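Long-range contacts in serine--tRNA ligase, cytoplasmic (Candida albicans, PDB 3QO7), which joins serine to tRNA(Ser) in two steps, first activating the amino acid with ATP and then passing it to the acceptor end of the tRNA: residues 274-279 and 297-302; 290-295 and 410-415; 325-330 and 404-409. All coordinates share one frame; numbering follows the deposited sequence.

Contact 1 (274-279 and 297-302); sequences YSSCFR and AFEKIE. With ATP (adenosine-5'-triphosphate), chain B.
The Phe298 ring is sandwiched: the adenine of ATP lies over one face, and on the opposite face sits the CB of Cys277, 3.9 Å from the ring centroid in a CH-pi contact. Cys277 SG lies obliquely to the same ring as a sulfur-aromatic neighbour and also rests on Lys300 CB, 3.6 Å away. The rim of the ring is taken up as well, by NE of Arg279 and CE of Lys300. Arg279 turns its guanidinium 71° from the plane of the Phe298 ring, with the edge of that ring and ATP N7 over one face. Its NH1 bond to ATP O1A is weak and doubtful, because the poorly ordered guanidinium sits too close to the alpha-phosphate to fix its detail. The NZ of Lys300 comes within 3.2 Å of ATP O2A, so both cations gather round the alpha-phosphate. This antiparallel pair is motif 2 of the class II synthetases, in which an arginine and a phenylalanine are expected to hold phosphate and adenine. Five residue pairs keep the strands in register, with Lys300 N bonded to Ser275 O at 3.1 Å. A water donates to both Ser275 OG and Lys300 O, while Ser275 OG gives its own proton to Ser276 O, out of that carbonyl's plane. On the reverse face of the sheet, the Tyr274 ring receives Glu299 CB at its edge, and the two side chains run alongside each other, although the carboxylate is turned steeply out of the ring plane. A bend in the Glu299 chain (chi2 71°) brings OE2 to 3.1 Å from Ser276 OG, while OE1 is bonded to Asn188. Tyr274 CB meets Ile301 CD1 at 3.6 Å, and Phe278 CE1 leans on Ala297 CB. Beyond this face lies the second subunit, with its Gln189 packed on Tyr274 and its Val211 on Phe278.

Contact 2 (290-295 and 410-415); sequences WGIFRV and RTICCI. With ATP (adenosine-5'-triphosphate), chain B.
Two nitrogens of one guanidinium grip Phe293 O: Arg410 NE at 3.1 Å and, more weakly, Arg410 NH2. The carbonyl oxygen lies 22° out of the guanidinium plane, so the fork is tilted. The same guanidinium lies flat on the Phe293 ring, centres 4.0 Å apart and planes at 11°, a cation-pi pair. The Arg410 chain runs out extended and bends only at chi3 (-65°), which lays the group across the ring. Its other face meets C2' of the ATP ribose, and NH1 is bonded to the carbonyl of Glu366, so the rotation of the guanidinium is well fixed. Arg410 lies in the first turn of the motif 3 helix of the class II fold, and Phe293 belongs to the loop between the motif 2 strands. From that loop Val295 reads the adenine with its backbone, its N donating to ATP N1 at 3.1 Å and its O accepting from ATP N6 at 2.9 Å. The poorly ordered Arg294 sets the edge of its guanidinium beside ATP N7. Farther along the helix, Cys413 SG touches Ile292 CG1 at 3.6 Å.

Contact 3 (325-330 and 404-409); sequences EFYQSL and TLSATE. With ATP (adenosine-5'-triphosphate), chain B.
Leu405 lays its CD2 over one face of the Phe326 ring, 3.9 Å from the centroid and 28° off the normal, while CD1 rests against Phe326 CB. The two side chains cross at about a right angle. Leu405 CG stands anti to its own nitrogen (chi1 -175°), which carries the isopropyl end over to the helix. Tyr194 and Phe198 of helix 183-201 also meet the Phe326 ring, making this the tight, apolar half. Ser406 CB completes it at 4.0 Å from Phe326 CE2. The Tyr327 side is more sparsely packed and holds a water, though it too is buried. Tyr327 OH lies 2.9 Å from Leu405 O and 2.7 Å from the water, which accepts from Ala407 N at 2.7 Å. Thr411 OG1 joins this group, bonded to both Tyr327 OH and Ser406 OG. Leu405 and Ser406 together face Ile301 as a classic beta bulge, and the strand then passes through Ala407, the N-cap residue, into the motif 3 helix; Ala407 CB touches the ATP ribose. The chemistry implies that at this buried strand-to-helix turn the water satisfies Ala407 N and Thr411 satisfies Ser406 OG, while apolar contact holds the helix to the bulge.

The long helical arm near the N terminus takes no part, and the chain enters these contacts on strand 269-278. Contact 1 closes the motif 2 hairpin by pairing that strand with strand 297-307. The intervening loop supplies 290-295, whose partner 410-415 comes much later, so contacts 1 and 2 cross. After the hairpin, helix 312-329 begins contact 3, which closes on 404-409 and therefore lies wholly within the span bridged by contact 2. Contacts 1 and 3 follow in series, yet meet in the sheet, where strands 297-307 and 399-407 are neighbours. Helix 408-419 joins contacts 2 and 3, and all three reach ATP.

Contact 1 (274-279 and 297-302)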
# COMPACT_ATOMS: atom_id res chain seq x y z
N TYR A 274 -2.81 1.14 -12.73
CA TYR A 274 -2.95 0.04 -11.79
C TYR A 274 -2.33 0.44 -10.47
O TYR A 274 -1.18 0.89 -10.45
CB TYR A 274 -2.25 -1.25 -12.27
CG TYR A 274 -2.03 -2.21 -11.11
CD1 TYR A 274 -3.12 -2.67 -10.36
CD2 TYR A 274 -0.75 -2.60 -10.73
CE1 TYR A 274 -2.95 -3.54 -9.27
CE2 TYR A 274 -0.56 -3.47 -9.62
CZ TYR A 274 -1.67 -3.93 -8.90
OH TYR A 274 -1.51 -4.79 -7.82
N SER A 275 -3.06 0.26 -9.38
CA SER A 275 -2.47 0.43 -8.06
C SER A 275 -3.35 -0.21 -7.00
O SER A 275 -4.44 -0.64 -7.32
CB SER A 275 -2.31 1.90 -7.73
OG SER A 275 -3.55 2.46 -7.38
N SER A 276 -2.88 -0.27 -5.76
CA SER A 276 -3.80 -0.47 -4.65
C SER A 276 -4.41 0.88 -4.24
O SER A 276 -3.91 1.94 -4.63
CB SER A 276 -3.11 -1.16 -3.47
OG SER A 276 -2.60 -2.41 -3.89
N CYS A 277 -5.50 0.83 -3.49
CA CYS A 277 -6.31 1.99 -3.18
C CYS A 277 -6.69 1.81 -1.74
O CYS A 277 -6.94 0.68 -1.32
CB CYS A 277 -7.59 2.01 -4.03
SG CYS A 277 -7.31 1.95 -5.81
N PHE A 278 -6.73 2.91 -1.00
CA PHE A 278 -6.94 2.87 0.44
C PHE A 278 -8.03 3.84 0.81
O PHE A 278 -8.01 5.02 0.42
CB PHE A 278 -5.63 3.12 1.20
CG PHE A 278 -4.55 2.13 0.84
CD1 PHE A 278 -4.37 0.98 1.59
CD2 PHE A 278 -3.76 2.33 -0.29
CE1 PHE A 278 -3.39 0.03 1.22
CE2 PHE A 278 -2.81 1.40 -0.67
CZ PHE A 278 -2.62 0.24 0.10
N ARG A 279 -9.02 3.33 1.55
CA ARG A 279 -10.14 4.16 1.95
C ARG A 279 -10.46 4.03 3.43
O ARG A 279 -10.73 2.93 3.91
CB ARG A 279 -11.35 3.80 1.10
CG ARG A 279 -11.12 4.09 -0.37
CD ARG A 279 -12.40 4.51 -1.07
NE ARG A 279 -12.19 4.63 -2.51
CZ ARG A 279 -13.17 4.66 -3.41
NH1 ARG A 279 -14.44 4.59 -3.00
NH2 ARG A 279 -12.87 4.76 -4.71
N ALA A 297 -8.74 -1.58 1.69
CA ALA A 297 -7.65 -1.70 0.73
C ALA A 297 -8.05 -2.67 -0.39
O ALA A 297 -8.69 -3.72 -0.15
CB ALA A 297 -6.42 -2.20 1.43
N PHE A 298 -7.69 -2.31 -1.62
CA PHE A 298 -8.07 -3.14 -2.77
C PHE A 298 -7.35 -2.65 -4.01
O PHE A 298 -6.74 -1.58 -4.01
CB PHE A 298 -9.59 -3.11 -2.99
CG PHE A 298 -10.14 -1.72 -3.22
CD1 PHE A 298 -10.20 -1.16 -4.51
CD2 PHE A 298 -10.55 -0.94 -2.15
CE1 PHE A 298 -10.69 0.13 -4.72
CE2 PHE A 298 -11.02 0.36 -2.35
CZ PHE A 298 -11.09 0.89 -3.65
N GLU A 299 -7.41 -3.44 -5.08
CA GLU A 299 -6.73 -3.05 -6.30
C GLU A 299 -7.70 -2.55 -7.36
O GLU A 299 -8.87 -2.95 -7.41
CB GLU A 299 -5.86 -4.19 -6.83
CG GLU A 299 -4.66 -4.49 -5.92
CD GLU A 299 -5.10 -5.13 -4.62
OE1 GLU A 299 -5.75 -6.21 -4.71
OE2 GLU A 299 -4.82 -4.55 -3.52
N LYS A 300 -7.22 -1.63 -8.20
CA LYS A 300 -8.06 -1.04 -9.22
C LYS A 300 -7.26 -0.83 -10.50
O LYS A 300 -6.18 -0.24 -10.46
CB LYS A 300 -8.65 0.27 -8.70
CG LYS A 300 -9.75 0.89 -9.54
CD LYS A 300 -10.10 2.31 -9.05
CE LYS A 300 -11.22 2.30 -8.00
NZ LYS A 300 -11.74 3.69 -7.74
N ILE A 301 -7.74 -1.38 -11.60
CA ILE A 301 -7.32 -0.94 -12.92
C ILE A 301 -8.21 0.23 -13.33
O ILE A 301 -9.43 0.11 -13.42
CB ILE A 301 -7.46 -2.02 -13.98
CG1 ILE A 301 -6.66 -3.26 -13.56
CG2 ILE A 301 -7.00 -1.48 -15.35
CD1 ILE A 301 -5.21 -2.95 -13.36
N GLU A 302 -7.58 1.38 -13.56
CA GLU A 302 -8.29 2.62 -13.81
C GLU A 302 -8.01 3.16 -15.23
O GLU A 302 -6.88 3.15 -15.67
CB GLU A 302 -7.82 3.62 -12.77
CG GLU A 302 -8.50 4.96 -12.88
CD GLU A 302 -9.86 5.00 -12.22
OE1 GLU A 302 -10.31 3.94 -11.71
OE2 GLU A 302 -10.47 6.10 -12.21
PG ATP B . -19.66 6.18 -5.98
O1G ATP B . -19.76 7.59 -5.44
O2G ATP B . -18.93 5.22 -5.07
O3G ATP B . -20.97 5.66 -6.53
PB ATP B . -17.30 7.06 -7.23
O1B ATP B . -17.09 7.59 -5.83
O2B ATP B . -17.16 7.99 -8.41
O3B ATP B . -18.71 6.29 -7.29
PA ATP B . -15.03 5.52 -6.63
O1A ATP B . -15.28 5.95 -5.19
O2A ATP B . -13.85 6.05 -7.41
O3A ATP B . -16.33 5.83 -7.51
O5' ATP B . -15.21 3.93 -6.81
C5' ATP B . -15.44 3.45 -8.14
C4' ATP B . -15.27 1.95 -8.11
O4' ATP B . -14.33 1.58 -7.10
C3' ATP B . -16.58 1.35 -7.69
O3' ATP B . -17.30 0.98 -8.87
C2' ATP B . -16.19 0.16 -6.83
O2' ATP B . -16.17 -1.01 -7.64
C1' ATP B . -14.78 0.46 -6.34
N9 ATP B . -14.77 0.76 -4.88
C8 ATP B . -15.07 1.95 -4.33
N7 ATP B . -14.97 1.91 -2.97
C5 ATP B . -14.61 0.66 -2.62
C6 ATP B . -14.34 -0.06 -1.36
N6 ATP B . -14.44 0.58 -0.16
N1 ATP B . -13.98 -1.36 -1.42
C2 ATP B . -13.88 -2.01 -2.60
N3 ATP B . -14.11 -1.41 -3.79
C4 ATP B . -14.48 -0.10 -3.88
O HOH W 1 -5.76 2.10 -9.10

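Contact 2 (290-295 and 410-415)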
# COMPACT_ATOMS: atom_id res chain seq x y z
N TRP A 290 -20.15 -8.33 5.37
CA TRP A 290 -19.01 -9.24 5.33
C TRP A 290 -18.53 -9.44 3.88
O TRP A 290 -19.28 -9.15 2.94
CB TRP A 290 -19.39 -10.58 5.98
N GLY A 291 -17.29 -9.90 3.70
CA GLY A 291 -16.75 -10.07 2.36
C GLY A 291 -15.78 -8.97 1.91
O GLY A 291 -15.36 -8.11 2.70
N ILE A 292 -15.41 -9.01 0.63
CA ILE A 292 -14.43 -8.10 0.06
C ILE A 292 -15.06 -7.11 -0.93
O ILE A 292 -14.41 -6.62 -1.85
CB ILE A 292 -13.25 -8.86 -0.64
CG1 ILE A 292 -13.71 -9.69 -1.84
CG2 ILE A 292 -12.45 -9.73 0.35
CD1 ILE A 292 -12.51 -10.48 -2.48
N PHE A 293 -16.33 -6.82 -0.72
CA PHE A 293 -17.04 -5.89 -1.55
C PHE A 293 -16.77 -4.43 -1.19
O PHE A 293 -16.59 -3.60 -2.06
CB PHE A 293 -18.55 -6.16 -1.47
CG PHE A 293 -19.35 -5.27 -2.34
CD1 PHE A 293 -19.58 -5.61 -3.66
CD2 PHE A 293 -19.80 -4.06 -1.88
CE1 PHE A 293 -20.29 -4.78 -4.50
CE2 PHE A 293 -20.52 -3.22 -2.71
CZ PHE A 293 -20.77 -3.58 -4.02
N ARG A 294 -16.80 -4.12 0.10
CA ARG A 294 -16.54 -2.77 0.58
C ARG A 294 -15.49 -2.95 1.67
O ARG A 294 -15.80 -3.41 2.76
CB ARG A 294 -17.84 -2.14 1.12
CG ARG A 294 -17.87 -0.58 1.32
CD ARG A 294 -17.73 0.24 0.01
NE ARG A 294 -19.00 0.77 -0.52
CZ ARG A 294 -19.11 1.56 -1.59
NH1 ARG A 294 -20.31 1.98 -2.00
NH2 ARG A 294 -18.03 1.94 -2.27
N VAL A 295 -14.23 -2.66 1.33
CA VAL A 295 -13.10 -2.88 2.24
C VAL A 295 -12.17 -1.66 2.25
O VAL A 295 -12.38 -0.72 1.48
CB VAL A 295 -12.32 -4.18 1.87
CG1 VAL A 295 -13.13 -5.43 2.21
CG2 VAL A 295 -11.94 -4.18 0.39
N ARG A 410 -13.98 -6.25 -5.78
CA ARG A 410 -15.41 -6.08 -5.97
C ARG A 410 -15.87 -6.83 -7.23
O ARG A 410 -16.89 -7.54 -7.21
CB ARG A 410 -15.78 -4.61 -5.99
CG ARG A 410 -17.24 -4.38 -6.16
CD ARG A 410 -17.59 -2.91 -6.09
NE ARG A 410 -17.34 -2.36 -4.78
CZ ARG A 410 -17.93 -1.27 -4.30
NH1 ARG A 410 -18.82 -0.62 -5.05
NH2 ARG A 410 -17.65 -0.83 -3.09
N THR A 411 -15.09 -6.75 -8.31
CA THR A 411 -15.40 -7.54 -9.49
C THR A 411 -15.42 -9.05 -9.23
O THR A 411 -16.24 -9.78 -9.79
CB THR A 411 -14.44 -7.20 -10.63
OG1 THR A 411 -14.60 -5.81 -10.97
CG2 THR A 411 -14.71 -8.11 -11.85
N ILE A 412 -14.52 -9.50 -8.36
CA ILE A 412 -14.55 -10.89 -7.92
C ILE A 412 -15.88 -11.25 -7.28
O ILE A 412 -16.47 -12.28 -7.59
CB ILE A 412 -13.38 -11.20 -6.94
CG1 ILE A 412 -12.06 -11.08 -7.69
CG2 ILE A 412 -13.54 -12.59 -6.30
CD1 ILE A 412 -10.86 -11.39 -6.85
N CYS A 413 -16.38 -10.38 -6.39
CA CYS A 413 -17.66 -10.63 -5.74
C CYS A 413 -18.76 -10.85 -6.75
O CYS A 413 -19.55 -11.77 -6.63
CB CYS A 413 -18.04 -9.46 -4.84
SG CYS A 413 -16.90 -9.21 -3.44
N CYS A 414 -18.81 -10.00 -7.76
CA CYS A 414 -19.85 -10.13 -8.76
C CYS A 414 -19.71 -11.46 -9.49
O CYS A 414 -20.68 -12.18 -9.69
CB CYS A 414 -19.78 -8.97 -9.73
SG CYS A 414 -21.07 -8.95 -10.94
N ILE A 415 -18.49 -11.80 -9.85
CA ILE A 415 -18.17 -13.10 -10.44
C ILE A 415 -18.60 -14.28 -9.58
O ILE A 415 -19.14 -15.26 -10.08
CB ILE A 415 -16.66 -13.20 -10.71
CG1 ILE A 415 -16.27 -12.25 -11.82
CG2 ILE A 415 -16.25 -14.63 -11.04
CD1 ILE A 415 -14.85 -12.39 -12.18
PG ATP B . -19.66 6.18 -5.98
O1G ATP B . -19.76 7.59 -5.44
O2G ATP B . -18.93 5.22 -5.07
O3G ATP B . -20.97 5.66 -6.53
PB ATP B . -17.30 7.06 -7.23
O1B ATP B . -17.09 7.59 -5.83
O2B ATP B . -17.16 7.99 -8.41
O3B ATP B . -18.71 6.29 -7.29
PA ATP B . -15.03 5.52 -6.63
O1A ATP B . -15.28 5.95 -5.19
O2A ATP B . -13.85 6.05 -7.41
O3A ATP B . -16.33 5.83 -7.51
O5' ATP B . -15.21 3.93 -6.81
C5' ATP B . -15.44 3.45 -8.14
C4' ATP B . -15.27 1.95 -8.11
O4' ATP B . -14.33 1.58 -7.10
C3' ATP B . -16.58 1.35 -7.69
O3' ATP B . -17.30 0.98 -8.87
C2' ATP B . -16.19 0.16 -6.83
O2' ATP B . -16.17 -1.01 -7.64
C1' ATP B . -14.78 0.46 -6.34
N9 ATP B . -14.77 0.76 -4.88
C8 ATP B . -15.07 1.95 -4.33
N7 ATP B . -14.97 1.91 -2.97
C5 ATP B . -14.61 0.66 -2.62
C6 ATP B . -14.34 -0.06 -1.36
N6 ATP B . -14.44 0.58 -0.16
N1 ATP B . -13.98 -1.36 -1.42
C2 ATP B . -13.88 -2.01 -2.60
N3 ATP B . -14.11 -1.41 -3.79
C4 ATP B . -14.48 -0.10 -3.88

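Contact 3 (325-330 and 404-409)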
# COMPACT_ATOMS: atom_id res chain seq x y z
N GLU A 325 -17.59 -3.22 -22.55
CA GLU A 325 -17.08 -4.32 -23.35
C GLU A 325 -16.38 -5.32 -22.42
O GLU A 325 -16.51 -6.55 -22.56
CB GLU A 325 -16.15 -3.83 -24.45
CG GLU A 325 -15.42 -4.95 -25.18
CD GLU A 325 -14.46 -4.44 -26.26
OE1 GLU A 325 -14.46 -3.22 -26.55
OE2 GLU A 325 -13.71 -5.27 -26.83
N PHE A 326 -15.68 -4.77 -21.43
CA PHE A 326 -15.01 -5.57 -20.42
C PHE A 326 -15.95 -6.47 -19.57
O PHE A 326 -15.68 -7.66 -19.38
CB PHE A 326 -14.21 -4.62 -19.53
CG PHE A 326 -13.42 -5.32 -18.47
CD1 PHE A 326 -12.12 -5.74 -18.72
CD2 PHE A 326 -13.97 -5.55 -17.21
CE1 PHE A 326 -11.38 -6.39 -17.73
CE2 PHE A 326 -13.22 -6.18 -16.22
CZ PHE A 326 -11.91 -6.60 -16.50
N TYR A 327 -17.04 -5.90 -19.05
CA TYR A 327 -17.97 -6.70 -18.25
C TYR A 327 -18.75 -7.69 -19.13
O TYR A 327 -19.09 -8.78 -18.67
CB TYR A 327 -18.85 -5.84 -17.34
CG TYR A 327 -17.99 -5.28 -16.25
CD1 TYR A 327 -17.65 -6.06 -15.15
CD2 TYR A 327 -17.42 -4.03 -16.36
CE1 TYR A 327 -16.80 -5.58 -14.17
CE2 TYR A 327 -16.55 -3.55 -15.41
CZ TYR A 327 -16.26 -4.32 -14.31
OH TYR A 327 -15.40 -3.83 -13.36
N GLN A 328 -18.94 -7.33 -20.39
CA GLN A 328 -19.59 -8.25 -21.32
C GLN A 328 -18.69 -9.47 -21.46
O GLN A 328 -19.17 -10.62 -21.39
CB GLN A 328 -19.85 -7.60 -22.69
CG GLN A 328 -20.90 -6.49 -22.64
CD GLN A 328 -21.34 -5.98 -24.02
OE1 GLN A 328 -22.07 -4.99 -24.12
NE2 GLN A 328 -20.91 -6.67 -25.07
N SER A 329 -17.39 -9.21 -21.62
CA SER A 329 -16.46 -10.30 -21.82
C SER A 329 -16.45 -11.25 -20.61
O SER A 329 -16.23 -12.44 -20.78
CB SER A 329 -15.04 -9.78 -22.12
OG SER A 329 -14.45 -9.26 -20.94
N LEU A 330 -16.70 -10.73 -19.41
CA LEU A 330 -16.80 -11.58 -18.22
C LEU A 330 -18.22 -12.14 -18.04
O LEU A 330 -18.50 -12.89 -17.12
CB LEU A 330 -16.41 -10.81 -16.97
CG LEU A 330 -14.95 -10.35 -16.86
CD1 LEU A 330 -14.79 -9.16 -15.90
CD2 LEU A 330 -14.06 -11.53 -16.46
N THR A 404 -13.23 3.77 -13.88
CA THR A 404 -12.74 2.49 -13.39
C THR A 404 -12.80 1.46 -14.52
O THR A 404 -13.79 1.42 -15.27
CB THR A 404 -13.60 1.95 -12.21
OG1 THR A 404 -13.66 2.93 -11.16
CG2 THR A 404 -12.99 0.66 -11.67
N LEU A 405 -11.75 0.65 -14.71
CA LEU A 405 -11.99 -0.53 -15.54
C LEU A 405 -12.48 -1.61 -14.62
O LEU A 405 -13.49 -2.23 -14.87
CB LEU A 405 -10.79 -1.02 -16.35
CG LEU A 405 -11.22 -2.19 -17.28
CD1 LEU A 405 -11.92 -1.75 -18.60
CD2 LEU A 405 -10.06 -3.09 -17.61
N SER A 406 -11.76 -1.84 -13.53
CA SER A 406 -12.15 -2.89 -12.60
C SER A 406 -11.58 -2.66 -11.23
O SER A 406 -10.37 -2.55 -11.09
CB SER A 406 -11.67 -4.26 -13.10
OG SER A 406 -11.96 -5.27 -12.14
N ALA A 407 -12.44 -2.57 -10.24
CA ALA A 407 -12.01 -2.70 -8.86
C ALA A 407 -12.03 -4.21 -8.64
O ALA A 407 -13.10 -4.83 -8.62
CB ALA A 407 -13.01 -2.00 -7.95
N THR A 408 -10.86 -4.81 -8.52
CA THR A 408 -10.75 -6.25 -8.69
C THR A 408 -11.43 -7.12 -7.62
O THR A 408 -12.08 -8.13 -7.95
CB THR A 408 -9.31 -6.66 -8.94
OG1 THR A 408 -8.51 -6.34 -7.79
CG2 THR A 408 -8.77 -5.92 -10.18
N GLU A 409 -11.32 -6.75 -6.35
CA GLU A 409 -11.97 -7.52 -5.30
C GLU A 409 -13.48 -7.43 -5.47
O GLU A 409 -14.20 -8.43 -5.34
CB GLU A 409 -11.54 -7.04 -3.90
CG GLU A 409 -10.17 -7.61 -3.44
CD GLU A 409 -8.95 -6.81 -3.94
OE1 GLU A 409 -9.12 -5.84 -4.71
OE2 GLU A 409 -7.81 -7.14 -3.54
PG ATP B . -19.66 6.18 -5.98
O1G ATP B . -19.76 7.59 -5.44
O2G ATP B . -18.93 5.22 -5.07
O3G ATP B . -20.97 5.66 -6.53
PB ATP B . -17.30 7.06 -7.23
O1B ATP B . -17.09 7.59 -5.83
O2B ATP B . -17.16 7.99 -8.41
O3B ATP B . -18.71 6.29 -7.29
PA ATP B . -15.03 5.52 -6.63
O1A ATP B . -15.28 5.95 -5.19
O2A ATP B . -13.85 6.05 -7.41
O3A ATP B . -16.33 5.83 -7.51
O5' ATP B . -15.21 3.93 -6.81
C5' ATP B . -15.44 3.45 -8.14
C4' ATP B . -15.27 1.95 -8.11
O4' ATP B . -14.33 1.58 -7.10
C3' ATP B . -16.58 1.35 -7.69
O3' ATP B . -17.30 0.98 -8.87
C2' ATP B . -16.19 0.16 -6.83
O2' ATP B . -16.17 -1.01 -7.64
C1' ATP B . -14.78 0.46 -6.34
N9 ATP B . -14.77 0.76 -4.88
C8 ATP B . -15.07 1.95 -4.33
N7 ATP B . -14.97 1.91 -2.97
C5 ATP B . -14.61 0.66 -2.62
C6 ATP B . -14.34 -0.06 -1.36
N6 ATP B . -14.44 0.58 -0.16
N1 ATP B . -13.98 -1.36 -1.42
C2 ATP B . -13.88 -2.01 -2.60
N3 ATP B . -14.11 -1.41 -3.79
C4 ATP B . -14.48 -0.10 -3.88
O HOH W 2 -15.07 -2.99 -10.86